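Local atomic coordinates of 5'-deoxynucleotidase (Archaeoglobus fulgidus, PDB entry 1YNB), a protein that probably hydrolyses 2'-deoxyribonucleoside 5'-monophosphates to the deoxynucleoside and phosphate, working as a cobalt- or manganese-dependent homodimer. Residues D124-A129 and K157-V162; V11-E16 and H74-A79. All blocks are in the same frame, centred on the assembly; numbering follows the deposited sequence.

Contact 1: D124-A129 and K157-V162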
loop_
_atom_site.group_PDB
_atom_site.type_symbol
_atom_site.label_atom_id
_atom_site.label_comp_id
_atom_site.label_asym_id
_atom_site.label_seq_id
_atom_site.Cartn_x
_atom_site.Cartn_y
_atom_site.Cartn_z
ATOM N N ASP A 124 -9.528 -13.596 -11.407
ATOM C CA ASP A 124 -9.058 -14.316 -10.214
ATOM C C ASP A 124 -7.745 -14.999 -10.606
ATOM O O ASP A 124 -6.713 -14.837 -9.938
ATOM C CB ASP A 124 -10.110 -15.369 -9.823
ATOM C CG ASP A 124 -9.657 -16.282 -8.690
ATOM O OD1 ASP A 124 -10.127 -17.437 -8.640
ATOM O OD2 ASP A 124 -8.848 -15.859 -7.823
ATOM N N LYS A 125 -7.776 -15.757 -11.690
ATOM C CA LYS A 125 -6.560 -16.458 -12.165
ATOM C C LYS A 125 -5.457 -15.523 -12.681
ATOM O O LYS A 125 -4.260 -15.772 -12.487
ATOM C CB LYS A 125 -6.945 -17.436 -13.286
ATOM C CG LYS A 125 -7.899 -18.507 -12.835
ATOM C CD LYS A 125 -8.165 -19.418 -14.034
ATOM C CE LYS A 125 -9.518 -20.091 -13.973
ATOM N NZ LYS A 125 -9.852 -20.503 -15.383
ATOM N N LEU A 126 -5.820 -14.462 -13.377
ATOM C CA LEU A 126 -4.810 -13.537 -13.858
ATOM C C LEU A 126 -4.156 -12.823 -12.672
ATOM O O LEU A 126 -2.952 -12.543 -12.733
ATOM C CB LEU A 126 -5.391 -12.443 -14.765
ATOM C CG LEU A 126 -5.211 -12.529 -16.278
ATOM C CD1 LEU A 126 -5.627 -11.167 -16.871
ATOM C CD2 LEU A 126 -3.739 -12.836 -16.677
ATOM N N GLU A 127 -4.951 -12.455 -11.664
ATOM C CA GLU A 127 -4.399 -11.758 -10.494
ATOM C C GLU A 127 -3.310 -12.671 -9.867
ATOM O O GLU A 127 -2.187 -12.215 -9.478
ATOM C CB GLU A 127 -5.492 -11.451 -9.482
ATOM C CG GLU A 127 -5.141 -10.302 -8.493
ATOM C CD GLU A 127 -4.059 -10.669 -7.456
ATOM O OE1 GLU A 127 -4.109 -11.793 -6.882
ATOM O OE2 GLU A 127 -3.177 -9.807 -7.206
ATOM N N LEU A 128 -3.665 -13.936 -9.719
ATOM C CA LEU A 128 -2.730 -14.935 -9.166
ATOM C C LEU A 128 -1.469 -15.019 -10.012
ATOM O O LEU A 128 -0.350 -15.042 -9.465
ATOM C CB LEU A 128 -3.404 -16.320 -9.105
ATOM C CG LEU A 128 -2.516 -17.514 -8.718
ATOM C CD1 LEU A 128 -2.029 -17.401 -7.262
ATOM C CD2 LEU A 128 -3.359 -18.732 -8.845
ATOM N N ALA A 129 -1.604 -15.059 -11.342
ATOM C CA ALA A 129 -0.423 -15.118 -12.209
ATOM C C ALA A 129 0.448 -13.862 -12.021
ATOM O O ALA A 129 1.671 -13.950 -11.950
ATOM C CB ALA A 129 -0.835 -15.267 -13.717
ATOM N N LYS A 157 -6.316 -13.870 -22.113
ATOM C CA LYS A 157 -5.210 -14.581 -22.756
ATOM C C LYS A 157 -4.149 -13.625 -23.293
ATOM O O LYS A 157 -2.951 -13.887 -23.188
ATOM C CB LYS A 157 -5.740 -15.484 -23.885
ATOM C CG LYS A 157 -6.421 -16.752 -23.373
ATOM C CD LYS A 157 -7.087 -17.519 -24.531
ATOM C CE LYS A 157 -7.849 -18.747 -24.023
ATOM N NZ LYS A 157 -8.650 -19.385 -25.133
ATOM N N GLU A 158 -4.569 -12.499 -23.846
ATOM C CA GLU A 158 -3.622 -11.539 -24.397
ATOM C C GLU A 158 -2.791 -10.894 -23.266
ATOM O O GLU A 158 -1.555 -10.782 -23.357
ATOM C CB GLU A 158 -4.400 -10.475 -25.198
ATOM C CG GLU A 158 -3.551 -9.396 -25.898
ATOM C CD GLU A 158 -4.323 -8.585 -26.984
ATOM O OE1 GLU A 158 -5.567 -8.400 -26.886
ATOM O OE2 GLU A 158 -3.667 -8.106 -27.943
ATOM N N ILE A 159 -3.468 -10.484 -22.200
ATOM C CA ILE A 159 -2.770 -9.855 -21.061
ATOM C C ILE A 159 -1.787 -10.870 -20.446
ATOM O O ILE A 159 -0.663 -10.539 -20.111
ATOM C CB ILE A 159 -3.792 -9.411 -19.989
ATOM C CG1 ILE A 159 -4.548 -8.180 -20.497
ATOM C CG2 ILE A 159 -3.080 -9.003 -18.667
ATOM C CD1 ILE A 159 -5.633 -7.759 -19.536
ATOM N N TYR A 160 -2.246 -12.096 -20.269
ATOM C CA TYR A 160 -1.410 -13.162 -19.710
ATOM C C TYR A 160 -0.169 -13.390 -20.593
ATOM O O TYR A 160 0.955 -13.526 -20.097
ATOM C CB TYR A 160 -2.228 -14.450 -19.631
ATOM C CG TYR A 160 -1.468 -15.646 -19.141
ATOM C CD1 TYR A 160 -0.980 -15.697 -17.836
ATOM C CD2 TYR A 160 -1.215 -16.729 -19.981
ATOM C CE1 TYR A 160 -0.267 -16.793 -17.379
ATOM C CE2 TYR A 160 -0.484 -17.853 -19.524
ATOM C CZ TYR A 160 -0.020 -17.870 -18.220
ATOM O OH TYR A 160 0.671 -18.975 -17.742
ATOM N N ARG A 161 -0.371 -13.440 -21.904
ATOM C CA ARG A 161 0.758 -13.663 -22.803
ATOM C C ARG A 161 1.835 -12.596 -22.612
ATOM O O ARG A 161 3.025 -12.912 -22.554
ATOM C CB ARG A 161 0.293 -13.690 -24.282
ATOM C CG ARG A 161 1.473 -13.909 -25.240
ATOM C CD ARG A 161 1.081 -14.006 -26.688
ATOM N NE ARG A 161 2.248 -14.311 -27.520
ATOM C CZ ARG A 161 2.238 -14.286 -28.854
ATOM N NH1 ARG A 161 1.123 -13.973 -29.505
ATOM N NH2 ARG A 161 3.332 -14.586 -29.546
ATOM N N VAL A 162 1.429 -11.324 -22.522
ATOM C CA VAL A 162 2.402 -10.255 -22.339
ATOM C C VAL A 162 3.024 -10.319 -20.933
ATOM O O VAL A 162 4.222 -10.074 -20.791
ATOM C CB VAL A 162 1.767 -8.855 -22.612
ATOM C CG1 VAL A 162 2.759 -7.721 -22.297
ATOM C CG2 VAL A 162 1.389 -8.785 -24.099
#
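Leu126 reaches from helix 117-135 to helix 154-166 and spreads its two methyls over successive residues of the facing turn, a compact example of one branched side chain bridging two nearly parallel helical segments. CD1 lies against the CG2 methyl of Ile159 at 3.8 Å, the two side chains meeting at about a right angle. CD2 lies at the root of the Tyr160 side chain, 3.7 Å from its CB and almost as near its CA. One turn further along, Ala129 points its CB at the neighbouring helix and meets the edge of the Tyr160 ring, 4.0 Å from CE1.

With chi1 at -103° Leu126 sits away from the usual staggered positions, and both methyls still find a partner. Ile159 holds CG2 anti to its backbone N, which turns that methyl to the leucine.

The segments run almost the same way, 6° apart, with their axes 10.8 Å from each other, a spacing spanned by the side chains of Leu126, Ile159 and Tyr160. Ile49 and Leu53 of helix 39-56 pack on Leu126 and Ile159 respectively, and Val11 of the second subunit also reaches Ile159. The far end of the tyrosine is tethered by a hydrogen bond from its OH to Ala146 O. On another side of helix 117-135, Asp124 belongs to what may be an HD-type metal site, without metal here, and makes a weak hydrogen bond to His42.

Chemically, then, the junction between the segments is apolar: contact of methyls and a ring edge joins the helices, while the one polar atom of the tyrosine side chain is satisfied elsewhere in the chain.

Contact 2: V11-E16 and H74-A79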
loop_
_atom_site.group_PDB
_atom_site.type_symbol
_atom_site.label_atom_id
_atom_site.label_comp_id
_atom_site.label_asym_id
_atom_site.label_seq_id
_atom_site.Cartn_x
_atom_site.Cartn_y
_atom_site.Cartn_z
ATOM N N VAL A 11 -23.821 -3.524 9.888
ATOM C CA VAL A 11 -22.584 -3.131 10.551
ATOM C C VAL A 11 -21.756 -4.399 10.833
ATOM O O VAL A 11 -20.573 -4.419 10.560
ATOM C CB VAL A 11 -22.889 -2.310 11.841
ATOM C CG1 VAL A 11 -21.658 -2.197 12.754
ATOM C CG2 VAL A 11 -23.333 -0.911 11.414
ATOM N N LYS A 12 -22.364 -5.463 11.334
ATOM C CA LYS A 12 -21.566 -6.682 11.567
ATOM C C LYS A 12 -20.963 -7.221 10.270
ATOM O O LYS A 12 -19.826 -7.725 10.248
ATOM C CB LYS A 12 -22.407 -7.755 12.273
ATOM C CG LYS A 12 -22.263 -7.666 13.786
ATOM C CD LYS A 12 -23.109 -8.661 14.549
ATOM C CE LYS A 12 -22.663 -8.697 16.049
ATOM N NZ LYS A 12 -22.307 -7.343 16.652
ATOM N N PHE A 13 -21.728 -7.165 9.173
ATOM C CA PHE A 13 -21.210 -7.613 7.899
ATOM C C PHE A 13 -19.982 -6.776 7.487
ATOM O O PHE A 13 -18.996 -7.328 6.977
ATOM C CB PHE A 13 -22.303 -7.519 6.800
ATOM C CG PHE A 13 -21.798 -7.776 5.406
ATOM C CD1 PHE A 13 -21.477 -9.057 4.988
ATOM C CD2 PHE A 13 -21.643 -6.722 4.496
ATOM C CE1 PHE A 13 -21.012 -9.291 3.699
ATOM C CE2 PHE A 13 -21.176 -6.945 3.194
ATOM C CZ PHE A 13 -20.858 -8.224 2.790
ATOM N N ILE A 14 -20.015 -5.461 7.705
ATOM C CA ILE A 14 -18.874 -4.640 7.306
ATOM C C ILE A 14 -17.636 -5.020 8.157
ATOM O O ILE A 14 -16.532 -5.075 7.621
ATOM C CB ILE A 14 -19.194 -3.129 7.409
ATOM C CG1 ILE A 14 -20.230 -2.791 6.296
ATOM C CG2 ILE A 14 -17.924 -2.280 7.135
ATOM C CD1 ILE A 14 -20.975 -1.424 6.455
ATOM N N HIS A 15 -17.855 -5.295 9.440
ATOM C CA HIS A 15 -16.759 -5.725 10.337
ATOM C C HIS A 15 -16.247 -7.046 9.801
ATOM O O HIS A 15 -15.018 -7.287 9.710
ATOM C CB HIS A 15 -17.251 -5.936 11.776
ATOM C CG HIS A 15 -17.352 -4.674 12.582
ATOM N ND1 HIS A 15 -16.336 -3.744 12.639
ATOM C CD2 HIS A 15 -18.348 -4.187 13.356
ATOM C CE1 HIS A 15 -16.705 -2.736 13.404
ATOM N NE2 HIS A 15 -17.923 -2.978 13.855
ATOM N N GLU A 16 -17.180 -7.921 9.419
ATOM C CA GLU A 16 -16.784 -9.245 8.919
ATOM C C GLU A 16 -15.964 -9.160 7.646
ATOM O O GLU A 16 -15.008 -9.907 7.459
ATOM C CB GLU A 16 -18.033 -10.143 8.684
ATOM C CG GLU A 16 -17.679 -11.490 8.017
ATOM C CD GLU A 16 -18.861 -12.464 7.945
ATOM O OE1 GLU A 16 -19.932 -12.141 8.504
ATOM O OE2 GLU A 16 -18.709 -13.556 7.348
ATOM N N HIS A 74 -16.400 -12.186 -4.759
ATOM C CA HIS A 74 -15.993 -13.534 -5.117
ATOM C C HIS A 74 -15.556 -14.466 -3.988
ATOM O O HIS A 74 -16.044 -15.586 -3.888
ATOM C CB HIS A 74 -14.914 -13.463 -6.199
ATOM C CG HIS A 74 -14.678 -14.764 -6.900
ATOM N ND1 HIS A 74 -13.447 -15.122 -7.414
ATOM C CD2 HIS A 74 -15.522 -15.780 -7.197
ATOM C CE1 HIS A 74 -13.546 -16.303 -7.998
ATOM N NE2 HIS A 74 -14.795 -16.724 -7.879
ATOM N N ASP A 75 -14.656 -14.041 -3.115
ATOM C CA ASP A 75 -14.259 -14.969 -2.052
ATOM C C ASP A 75 -14.814 -14.536 -0.733
ATOM O O ASP A 75 -14.345 -14.972 0.298
ATOM C CB ASP A 75 -12.732 -15.032 -1.931
ATOM C CG ASP A 75 -12.068 -15.253 -3.245
ATOM O OD1 ASP A 75 -12.562 -16.112 -4.017
ATOM O OD2 ASP A 75 -11.058 -14.566 -3.508
ATOM N N LEU A 76 -15.841 -13.695 -0.753
ATOM C CA LEU A 76 -16.339 -13.175 0.487
ATOM C C LEU A 76 -16.582 -14.205 1.565
ATOM O O LEU A 76 -16.287 -13.969 2.741
ATOM C CB LEU A 76 -17.593 -12.343 0.227
ATOM C CG LEU A 76 -17.501 -11.000 0.946
ATOM C CD1 LEU A 76 -16.169 -10.312 0.604
ATOM C CD2 LEU A 76 -18.678 -10.109 0.540
ATOM N N HIS A 77 -17.110 -15.353 1.182
ATOM C CA HIS A 77 -17.383 -16.386 2.176
ATOM C C HIS A 77 -16.102 -16.867 2.868
ATOM O O HIS A 77 -16.174 -17.425 3.948
ATOM C CB HIS A 77 -18.098 -17.570 1.518
ATOM C CG HIS A 77 -17.291 -18.216 0.444
ATOM N ND1 HIS A 77 -16.450 -19.282 0.689
ATOM C CD2 HIS A 77 -17.089 -17.865 -0.846
ATOM C CE1 HIS A 77 -15.758 -19.552 -0.403
ATOM N NE2 HIS A 77 -16.122 -18.704 -1.347
ATOM N N GLU A 78 -14.938 -16.651 2.256
ATOM C CA GLU A 78 -13.681 -17.102 2.884
ATOM C C GLU A 78 -13.427 -16.413 4.240
ATOM O O GLU A 78 -12.536 -16.822 5.025
ATOM C CB GLU A 78 -12.505 -16.887 1.928
ATOM C CG GLU A 78 -12.573 -17.798 0.693
ATOM C CD GLU A 78 -11.372 -17.663 -0.229
ATOM O OE1 GLU A 78 -10.574 -16.713 -0.061
ATOM O OE2 GLU A 78 -11.227 -18.504 -1.148
ATOM N N ALA A 79 -14.216 -15.379 4.523
ATOM C CA ALA A 79 -14.110 -14.671 5.797
ATOM C C ALA A 79 -14.432 -15.684 6.882
ATOM O O ALA A 79 -13.931 -15.589 8.002
ATOM C CB ALA A 79 -15.110 -13.530 5.860
#
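The Phe13 ring turns its edge to Leu76, whose CD2 methyl lies near the ring plane and 3.7 Å from CZ; Trp106 meets the same phenylalanine with its ring plane inclined by about 40°. This is how helix 8-18 packs on the turn that starts at Asp75, second residue of the His74-Asp75 pair, probably part of the signature of the helical HD-domain fold. Just before that turn the ring of His74 carries Asp75 OD1 over one face, offset toward the rim, and Asp75 O lies similarly above a face of His77.

Asp75 to Glu78 form a type I beta turn, and Leu76 within it and Ala79 just after it both meet helix 8-18. Phe13 extends to Leu76 because its CG stands anti to the backbone N (chi1 172°), and the two side chains meet at about a right angle.

Glu16, one turn on from Phe13, lies extended beside Ala79. Glu16 is buried, and its OE2 takes a salt bridge from Arg80 NE and a hydrogen bond from Gln103 NE2, which would probably favour the charged form. The same Gln103 NE2 also bonds to Leu76 O, joining both sides. Against this polar network the Ala79 methyl rests 3.9 Å from both CG and OE2 of Glu16.

Overall arrangement
From the N terminus, helix 8-18 supplies the first half of contact 2, and the chain then passes through helices 39-56 and 61-73 before residues 74-79 close that loop of 57 residues. Only later does helix 117-135 open contact 1, closed 27 residues on by helix 154-166. The two loops therefore follow in series, neither nested nor crossed, and their centres lie 26 Å apart on opposite sides of the chain's centre. They nevertheless meet where Asp124 packs on His74, two members of the putative HD motif. Contact 2 joins the N-terminal helix to the turn after helix 61-73, contact 1 joins the C-terminal helix to helix 117-135, and both are also reached by the second subunit.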